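Local coordinates for tryptophan synthase alpha-subunit (Pyrococcus furiosus, PDB 1GEQ), which forms the alpha subunit of tryptophan synthase, which splits indoleglycerol phosphate by aldol cleavage into indole and glyceraldehyde 3-phosphate, at residues A[73-76]-A[82-85]; A[123-128]-A[134-139]; A[138-143]-A[147-152]; A[185-188]-A[193-196]. All coordinates share one frame; numbering follows the deposited sequence.

Interaction 1. Residues A[73-76]-A[82-85]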
# COMPACT_ATOMS: atom_id res chain seq x y z
N LYS A 73 -8.80 -10.62 -8.55
CA LYS A 73 -9.75 -11.71 -8.73
C LYS A 73 -9.00 -13.03 -8.79
O LYS A 73 -9.34 -13.98 -8.09
CB LYS A 73 -10.54 -11.50 -10.02
CG LYS A 73 -11.81 -12.32 -10.09
CD LYS A 73 -12.31 -12.44 -11.52
CE LYS A 73 -11.37 -13.28 -12.36
NZ LYS A 73 -10.81 -12.53 -13.52
N GLU A 74 -7.97 -13.10 -9.64
CA GLU A 74 -7.18 -14.31 -9.78
C GLU A 74 -6.48 -14.69 -8.49
O GLU A 74 -6.38 -15.86 -8.14
CB GLU A 74 -6.14 -14.13 -10.89
CG GLU A 74 -6.74 -14.30 -12.27
CD GLU A 74 -7.25 -15.71 -12.49
OE1 GLU A 74 -8.34 -15.86 -13.07
OE2 GLU A 74 -6.55 -16.66 -12.09
N PHE A 75 -5.98 -13.68 -7.78
CA PHE A 75 -5.29 -13.92 -6.52
C PHE A 75 -6.27 -14.50 -5.50
O PHE A 75 -5.91 -15.38 -4.72
CB PHE A 75 -4.72 -12.60 -6.00
CG PHE A 75 -3.98 -12.74 -4.70
CD1 PHE A 75 -2.73 -13.35 -4.65
CD2 PHE A 75 -4.54 -12.25 -3.53
CE1 PHE A 75 -2.05 -13.48 -3.43
CE2 PHE A 75 -3.87 -12.37 -2.31
CZ PHE A 75 -2.62 -12.98 -2.27
N ARG A 76 -7.49 -13.98 -5.51
CA ARG A 76 -8.53 -14.43 -4.59
C ARG A 76 -8.85 -15.91 -4.73
O ARG A 76 -9.38 -16.53 -3.81
CB ARG A 76 -9.80 -13.59 -4.78
CG ARG A 76 -9.75 -12.26 -4.04
CD ARG A 76 -9.76 -12.51 -2.54
NE ARG A 76 -9.51 -11.29 -1.77
CZ ARG A 76 -8.46 -11.12 -0.97
NH1 ARG A 76 -7.56 -12.09 -0.84
NH2 ARG A 76 -8.30 -9.99 -0.30
N PRO A 82 -5.54 -10.15 3.13
CA PRO A 82 -6.12 -8.82 2.94
C PRO A 82 -5.38 -8.05 1.83
O PRO A 82 -4.15 -8.05 1.77
CB PRO A 82 -5.95 -8.17 4.31
CG PRO A 82 -6.03 -9.35 5.25
CD PRO A 82 -5.18 -10.37 4.55
N ILE A 83 -6.15 -7.40 0.97
CA ILE A 83 -5.62 -6.62 -0.14
C ILE A 83 -6.08 -5.18 -0.03
O ILE A 83 -7.28 -4.92 0.13
CB ILE A 83 -6.11 -7.15 -1.52
CG1 ILE A 83 -5.35 -8.43 -1.91
CG2 ILE A 83 -5.94 -6.07 -2.58
CD1 ILE A 83 -3.90 -8.20 -2.27
N VAL A 84 -5.14 -4.25 -0.11
CA VAL A 84 -5.48 -2.84 -0.07
C VAL A 84 -5.07 -2.26 -1.42
O VAL A 84 -3.91 -2.36 -1.83
CB VAL A 84 -4.69 -2.08 1.04
CG1 VAL A 84 -4.98 -0.59 0.94
CG2 VAL A 84 -5.07 -2.60 2.42
N LEU A 85 -6.03 -1.68 -2.12
CA LEU A 85 -5.76 -1.08 -3.41
C LEU A 85 -5.30 0.36 -3.16
O LEU A 85 -5.96 1.11 -2.44
CB LEU A 85 -7.03 -1.09 -4.26
CG LEU A 85 -6.89 -1.29 -5.77
CD1 LEU A 85 -6.16 -2.60 -6.05
CD2 LEU A 85 -8.27 -1.30 -6.41
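R76 and F75 of helix 65-76 both reach I83 on strand 83-87, where an outer helix of the TIM barrel leads back into the strand that follows it. F75 holds CG opposite its backbone N (chi1 -180°), which carries the ring off the helix toward the sheet. Its CE2 lies 4.2 Å from CD1 of I83, the ring and the isoleucine branch meeting at a slant. R76 takes another path: its chain folds at chi2 (-67°) and then runs past I83 in the opposite sense, bringing NH2 to 3.7 Å from CG1 of I83. The guanidinium is gripped on several sides, NE by G108 O and NH1 by the carbonyls of S79 and T81, while NH2 forms a salt bridge with D110. The same D110 OD1 accepts the backbone N-H of I83, so two donors converge on one carboxylate oxygen, which is consistent with R76 NH2 and I83 N lying 3.6 Å apart without bonding to each other. The F75 side chain also packs on L22, L25 and L26 of helix 18-28 and on I35. At the guanidinium edge, close to its plane, CA of P82 lies 4.1 Å from NH2 of R76.

Interaction 2. Residues A[123-128]-A[134-139]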
# COMPACT_ATOMS: atom_id res chain seq x y z
N LYS A 123 -15.13 13.09 3.63
CA LYS A 123 -16.37 12.69 4.29
C LYS A 123 -17.28 11.90 3.37
O LYS A 123 -17.76 10.82 3.73
CB LYS A 123 -17.10 13.93 4.81
CG LYS A 123 -16.42 14.59 6.00
CD LYS A 123 -16.50 13.69 7.22
CE LYS A 123 -15.76 14.28 8.41
NZ LYS A 123 -15.95 13.43 9.63
N GLU A 124 -17.53 12.43 2.18
CA GLU A 124 -18.38 11.77 1.20
C GLU A 124 -17.80 10.40 0.87
O GLU A 124 -18.50 9.39 0.88
CB GLU A 124 -18.45 12.59 -0.08
CG GLU A 124 -19.31 11.98 -1.17
CD GLU A 124 -19.05 12.59 -2.53
OE1 GLU A 124 -17.95 12.39 -3.08
OE2 GLU A 124 -19.95 13.29 -3.05
N PHE A 125 -16.50 10.38 0.59
CA PHE A 125 -15.81 9.15 0.25
C PHE A 125 -15.97 8.07 1.32
O PHE A 125 -16.34 6.94 1.01
CB PHE A 125 -14.32 9.42 0.02
CG PHE A 125 -13.57 8.23 -0.46
CD1 PHE A 125 -13.74 7.75 -1.75
CD2 PHE A 125 -12.74 7.53 0.41
CE1 PHE A 125 -13.09 6.60 -2.18
CE2 PHE A 125 -12.09 6.37 -0.00
CZ PHE A 125 -12.27 5.91 -1.30
N THR A 126 -15.68 8.42 2.57
CA THR A 126 -15.78 7.47 3.67
C THR A 126 -17.19 6.91 3.81
O THR A 126 -17.38 5.76 4.22
CB THR A 126 -15.37 8.12 5.02
OG1 THR A 126 -16.24 9.23 5.30
CG2 THR A 126 -13.94 8.61 4.95
N GLU A 127 -18.17 7.74 3.48
CA GLU A 127 -19.58 7.36 3.56
C GLU A 127 -19.88 6.23 2.58
O GLU A 127 -20.44 5.19 2.95
CB GLU A 127 -20.45 8.57 3.22
CG GLU A 127 -21.93 8.27 3.12
CD GLU A 127 -22.74 9.49 2.70
OE1 GLU A 127 -22.78 10.48 3.47
OE2 GLU A 127 -23.33 9.46 1.60
N ILE A 128 -19.51 6.45 1.33
CA ILE A 128 -19.73 5.48 0.26
C ILE A 128 -18.91 4.20 0.46
O ILE A 128 -19.39 3.10 0.19
CB ILE A 128 -19.37 6.11 -1.09
CG1 ILE A 128 -20.21 7.37 -1.29
CG2 ILE A 128 -19.61 5.12 -2.22
CD1 ILE A 128 -19.67 8.32 -2.34
N ILE A 134 -16.17 -1.33 1.90
CA ILE A 134 -14.73 -1.23 1.70
C ILE A 134 -14.09 -0.46 2.86
O ILE A 134 -14.58 0.61 3.24
CB ILE A 134 -14.39 -0.51 0.37
CG1 ILE A 134 -14.76 -1.42 -0.80
CG2 ILE A 134 -12.89 -0.17 0.32
CD1 ILE A 134 -13.92 -2.70 -0.87
N LYS A 135 -13.02 -1.00 3.41
CA LYS A 135 -12.33 -0.35 4.52
C LYS A 135 -11.44 0.78 4.01
O LYS A 135 -10.83 0.69 2.94
CB LYS A 135 -11.49 -1.37 5.29
CG LYS A 135 -12.32 -2.25 6.24
CD LYS A 135 -11.46 -3.29 6.94
CE LYS A 135 -12.28 -4.08 7.96
NZ LYS A 135 -11.46 -5.14 8.62
N THR A 136 -11.35 1.85 4.80
CA THR A 136 -10.56 3.00 4.40
C THR A 136 -9.17 3.04 5.03
O THR A 136 -8.99 2.69 6.20
CB THR A 136 -11.27 4.32 4.77
OG1 THR A 136 -11.54 4.34 6.17
CG2 THR A 136 -12.59 4.45 4.00
N VAL A 137 -8.21 3.46 4.23
CA VAL A 137 -6.83 3.61 4.68
C VAL A 137 -6.46 5.05 4.32
O VAL A 137 -6.65 5.47 3.18
CB VAL A 137 -5.88 2.66 3.94
CG1 VAL A 137 -4.44 2.87 4.41
CG2 VAL A 137 -6.30 1.24 4.16
N PHE A 138 -5.97 5.81 5.29
CA PHE A 138 -5.56 7.19 5.06
C PHE A 138 -4.09 7.33 5.42
O PHE A 138 -3.60 6.65 6.31
CB PHE A 138 -6.38 8.17 5.90
CG PHE A 138 -7.79 8.32 5.43
CD1 PHE A 138 -8.82 7.59 6.01
CD2 PHE A 138 -8.09 9.19 4.38
CE1 PHE A 138 -10.13 7.72 5.57
CE2 PHE A 138 -9.41 9.34 3.93
CZ PHE A 138 -10.43 8.60 4.53
N LEU A 139 -3.41 8.23 4.73
CA LEU A 139 -2.00 8.41 5.02
C LEU A 139 -1.70 9.69 5.78
O LEU A 139 -2.49 10.63 5.80
CB LEU A 139 -1.19 8.34 3.72
CG LEU A 139 -1.10 9.53 2.77
CD1 LEU A 139 -0.10 10.54 3.31
CD2 LEU A 139 -0.66 9.05 1.39
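T126 and F138 are brought together by their first torsions. In T126, chi1 of 60° sets OG1 between the backbone N and the carbonyl carbon and leaves CG2 opposite the carbonyl carbon; in F138, chi1 of -72° places the ring beside its own backbone N and swings it toward the helix. The contact closes the beta-alpha-beta unit of strand 111-114, helix 122-132 and strand 135-140 in the TIM barrel, the helix running roughly antiparallel to the second strand with their axes 9.0 Å apart at closest approach. The side chains of T126 and F138 cross nearly at a right angle, and T126 CG2 meets the ring edge near its plane, 3.5 Å from F138 CZ and 4.0 Å from F138 CE1. The hydroxyl turns back to the helix: T126 OG1 donates to K123 O at 2.7 Å, tilted 31° from the carbonyl plane and on the same face as E127 N, so this oxygen takes two bonds. A serine here would keep the hydroxyl but lose the methyl, and would probably leave the ring edge of F138 without its partner on this helix. T136 packs beside them through CG2, while its OG1 is bonded to M155 O, and F125 also packs on I112, V114, V97 and L101. T136 CG2 serves both helix residues, lying 4.4 Å from T126 CA and 4.5 Å from F125 CE2.

Interaction 3. Residues A[138-143]-A[147-152]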
# COMPACT_ATOMS: atom_id res chain seq x y z
N PHE A 138 -5.97 5.81 5.29
CA PHE A 138 -5.56 7.19 5.06
C PHE A 138 -4.09 7.33 5.42
O PHE A 138 -3.60 6.65 6.31
CB PHE A 138 -6.38 8.17 5.90
CG PHE A 138 -7.79 8.32 5.43
CD1 PHE A 138 -8.82 7.59 6.01
CD2 PHE A 138 -8.09 9.19 4.38
CE1 PHE A 138 -10.13 7.72 5.57
CE2 PHE A 138 -9.41 9.34 3.93
CZ PHE A 138 -10.43 8.60 4.53
N LEU A 139 -3.41 8.23 4.73
CA LEU A 139 -2.00 8.41 5.02
C LEU A 139 -1.70 9.69 5.78
O LEU A 139 -2.49 10.63 5.80
CB LEU A 139 -1.19 8.34 3.72
CG LEU A 139 -1.10 9.53 2.77
CD1 LEU A 139 -0.10 10.54 3.31
CD2 LEU A 139 -0.66 9.05 1.39
N ALA A 140 -0.55 9.69 6.44
CA ALA A 140 -0.10 10.83 7.21
C ALA A 140 1.40 10.91 6.99
O ALA A 140 2.08 9.89 6.99
CB ALA A 140 -0.43 10.65 8.70
N ALA A 141 1.89 12.12 6.78
CA ALA A 141 3.31 12.37 6.55
C ALA A 141 3.85 13.06 7.79
O ALA A 141 3.08 13.41 8.69
CB ALA A 141 3.49 13.26 5.32
N PRO A 142 5.17 13.27 7.86
CA PRO A 142 5.77 13.93 9.03
C PRO A 142 5.27 15.35 9.36
O PRO A 142 5.44 15.81 10.50
CB PRO A 142 7.26 13.88 8.70
CG PRO A 142 7.39 12.60 7.95
CD PRO A 142 6.21 12.69 7.00
N ASN A 143 4.66 16.04 8.40
CA ASN A 143 4.17 17.39 8.67
C ASN A 143 2.70 17.38 9.09
O ASN A 143 2.06 18.43 9.17
CB ASN A 143 4.38 18.30 7.45
CG ASN A 143 3.54 17.88 6.26
OD1 ASN A 143 3.35 16.69 6.01
ND2 ASN A 143 3.07 18.86 5.48
N GLU A 147 -3.53 17.10 15.83
CA GLU A 147 -4.95 17.31 15.66
C GLU A 147 -5.47 16.64 14.39
O GLU A 147 -6.56 16.06 14.40
CB GLU A 147 -5.28 18.80 15.62
CG GLU A 147 -4.56 19.62 16.69
CD GLU A 147 -3.11 19.87 16.33
OE1 GLU A 147 -2.87 20.56 15.32
OE2 GLU A 147 -2.22 19.36 17.03
N ARG A 148 -4.71 16.72 13.31
CA ARG A 148 -5.14 16.11 12.06
C ARG A 148 -5.02 14.58 12.13
O ARG A 148 -5.81 13.87 11.52
CB ARG A 148 -4.33 16.63 10.88
CG ARG A 148 -5.06 16.52 9.55
CD ARG A 148 -4.16 16.80 8.34
NE ARG A 148 -3.40 18.05 8.44
CZ ARG A 148 -3.92 19.27 8.45
NH1 ARG A 148 -5.24 19.44 8.37
NH2 ARG A 148 -3.13 20.33 8.53
N LEU A 149 -4.02 14.07 12.85
CA LEU A 149 -3.87 12.63 13.00
C LEU A 149 -5.12 12.05 13.66
O LEU A 149 -5.57 10.96 13.32
CB LEU A 149 -2.64 12.30 13.86
CG LEU A 149 -1.33 12.02 13.11
CD1 LEU A 149 -0.18 11.88 14.10
CD2 LEU A 149 -1.47 10.75 12.27
N LYS A 150 -5.68 12.79 14.61
CA LYS A 150 -6.88 12.34 15.32
C LYS A 150 -8.06 12.26 14.37
O LYS A 150 -8.82 11.30 14.39
CB LYS A 150 -7.22 13.30 16.46
CG LYS A 150 -6.09 13.57 17.41
CD LYS A 150 -6.55 14.46 18.55
CE LYS A 150 -5.41 15.32 19.04
NZ LYS A 150 -4.20 14.51 19.38
N VAL A 151 -8.22 13.29 13.54
CA VAL A 151 -9.33 13.30 12.59
C VAL A 151 -9.20 12.13 11.63
O VAL A 151 -10.16 11.41 11.37
CB VAL A 151 -9.35 14.62 11.78
CG1 VAL A 151 -10.41 14.54 10.69
CG2 VAL A 151 -9.64 15.79 12.72
N ILE A 152 -7.99 11.94 11.11
CA ILE A 152 -7.73 10.84 10.19
C ILE A 152 -8.05 9.50 10.85
O ILE A 152 -8.69 8.64 10.25
CB ILE A 152 -6.26 10.84 9.74
CG1 ILE A 152 -6.03 11.99 8.77
CG2 ILE A 152 -5.89 9.51 9.09
CD1 ILE A 152 -4.57 12.33 8.56
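I152 is the bump that contributes most to this contact, set against the backbone of residues 138-140 with a branch toward each end. Its CG2 presses against the strand at F138, 3.5 Å from F138 CB, so it meets the root of that side chain while the ring leads off beyond it. The other branch slants forward along residues 138-140: with chi2 at 164° CG1 and CD1 are extended, and I152 CD1 comes within 3.9 Å of L139 O, then grazes A140 CB at 4.5 Å. A140 answers as a small knob of its own. Its CB projects toward the helix between L149 and I152, and L149 CD2 closes on A140 CB at 3.7 Å; the segment axes approach to 9.5 Å. L139, between the two residues that face the helix, sends its CB away from it and packs on V163. The helix runs almost antiparallel to strand 135-140, at 167°, as expected in a beta-alpha-beta unit. The unit is completed by strand 159-163, whose Y161 bonds the backbones of F138 and A140 and whose L162 packs on A140, while helix 177-189 flanks it through I189 beside K150.

Interaction 4. Residues A[185-188]-A[193-196]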
# COMPACT_ATOMS: atom_id res chain seq x y z
N ARG A 185 4.27 9.79 17.78
CA ARG A 185 3.07 10.61 17.90
C ARG A 185 1.83 9.81 17.53
O ARG A 185 0.81 9.86 18.22
CB ARG A 185 3.19 11.86 17.00
CG ARG A 185 3.99 13.00 17.63
CD ARG A 185 4.58 13.94 16.58
NE ARG A 185 3.63 14.27 15.53
CZ ARG A 185 3.97 14.42 14.25
NH1 ARG A 185 5.22 14.27 13.87
NH2 ARG A 185 3.05 14.73 13.36
N ALA A 186 1.91 9.07 16.43
CA ALA A 186 0.77 8.28 15.98
C ALA A 186 0.31 7.23 17.00
O ALA A 186 -0.88 7.09 17.24
CB ALA A 186 1.09 7.61 14.65
N LYS A 187 1.25 6.51 17.59
CA LYS A 187 0.92 5.48 18.57
C LYS A 187 0.27 6.08 19.81
O LYS A 187 -0.44 5.40 20.54
CB LYS A 187 2.17 4.68 18.97
CG LYS A 187 2.82 3.89 17.83
CD LYS A 187 1.79 3.13 16.98
CE LYS A 187 0.82 2.31 17.83
NZ LYS A 187 1.34 0.99 18.27
N ARG A 188 0.49 7.37 20.03
CA ARG A 188 -0.07 8.07 21.18
C ARG A 188 -1.50 8.53 20.91
O ARG A 188 -2.27 8.77 21.83
CB ARG A 188 0.79 9.29 21.49
CG ARG A 188 0.48 9.94 22.82
CD ARG A 188 1.20 11.28 22.94
NE ARG A 188 0.42 12.36 22.36
CZ ARG A 188 0.83 13.15 21.37
NH1 ARG A 188 2.04 12.98 20.84
NH2 ARG A 188 0.05 14.12 20.92
N LYS A 193 -4.79 0.43 13.94
CA LYS A 193 -3.43 -0.08 13.84
C LYS A 193 -2.71 0.86 12.87
O LYS A 193 -3.36 1.54 12.08
CB LYS A 193 -3.42 -1.51 13.28
CG LYS A 193 -4.02 -2.54 14.23
CD LYS A 193 -3.68 -3.95 13.77
CE LYS A 193 -4.11 -4.99 14.82
NZ LYS A 193 -3.39 -6.29 14.62
N VAL A 194 -1.39 0.89 12.96
CA VAL A 194 -0.60 1.76 12.10
C VAL A 194 0.43 0.94 11.34
O VAL A 194 1.05 0.04 11.90
CB VAL A 194 0.16 2.83 12.94
CG1 VAL A 194 1.12 3.61 12.07
CG2 VAL A 194 -0.83 3.77 13.61
N ALA A 195 0.60 1.25 10.06
CA ALA A 195 1.59 0.59 9.23
C ALA A 195 2.50 1.73 8.76
O ALA A 195 2.02 2.86 8.56
CB ALA A 195 0.93 -0.10 8.03
N VAL A 196 3.78 1.46 8.61
CA VAL A 196 4.72 2.49 8.17
C VAL A 196 5.41 2.14 6.86
O VAL A 196 5.77 0.98 6.62
CB VAL A 196 5.81 2.75 9.23
CG1 VAL A 196 5.19 3.22 10.54
CG2 VAL A 196 6.63 1.46 9.46
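V194 points its CB at helix 177-189, and A186 points its own back at strand 194-197, so the two small side chains face each other across the helix-sheet interface of the TIM barrel. V194 keeps CG1 opposite its backbone N (chi1 173°), an orientation that turns CG2 toward the helix; this one methyl lies 4.4 Å from A186 CB. K187 meets it differently. Its CB leaves the helix across the contact, but successive torsions all of the same negative sign curl the chain inward, and K187 CD comes to 4.3 Å from V194 CG2. The methyl is thus approached by a compact alanine and by the aliphatic middle of a bent lysine. Beyond that bend the ammonium group passes on, away from the valine, and the backbone N of V194 is tied to the side chain of N215. L162 of strand 159-163 packs on both A186 and V194 and extends the apolar patch. Only 94 Å² is buried between the segments, and neither approach is tight. The chemistry is therefore that of light apolar packing, with K187 lending methylene groups to the buried valine while its NZ is hydrogen-bonded to a carbonyl, G213 O, in the loop before strand 216-219.

All four contacts dress the outside of one eight-stranded barrel, each joining a helix to a strand next to it in the chain. Interactions 2 and 3 follow one another along strand 135-140 and share F138 and L139, with centres about 14 Å apart. Interactions 1 and 2 touch on the far side of their strands from the helices, apparently inside the barrel, where V84 CG1 lies 3.9 Å from V137 CG2, although strand 111-114 separates the two strands. Interactions 3 and 4 join where L149 CD1 is 4.2 Å from A186 CA. L139 comes near the active site: its side chain is about 8 Å from those of both proton acceptors, E36 and D47. The side chains of I83 and V194 stand about 8 and 10 Å from that of E36.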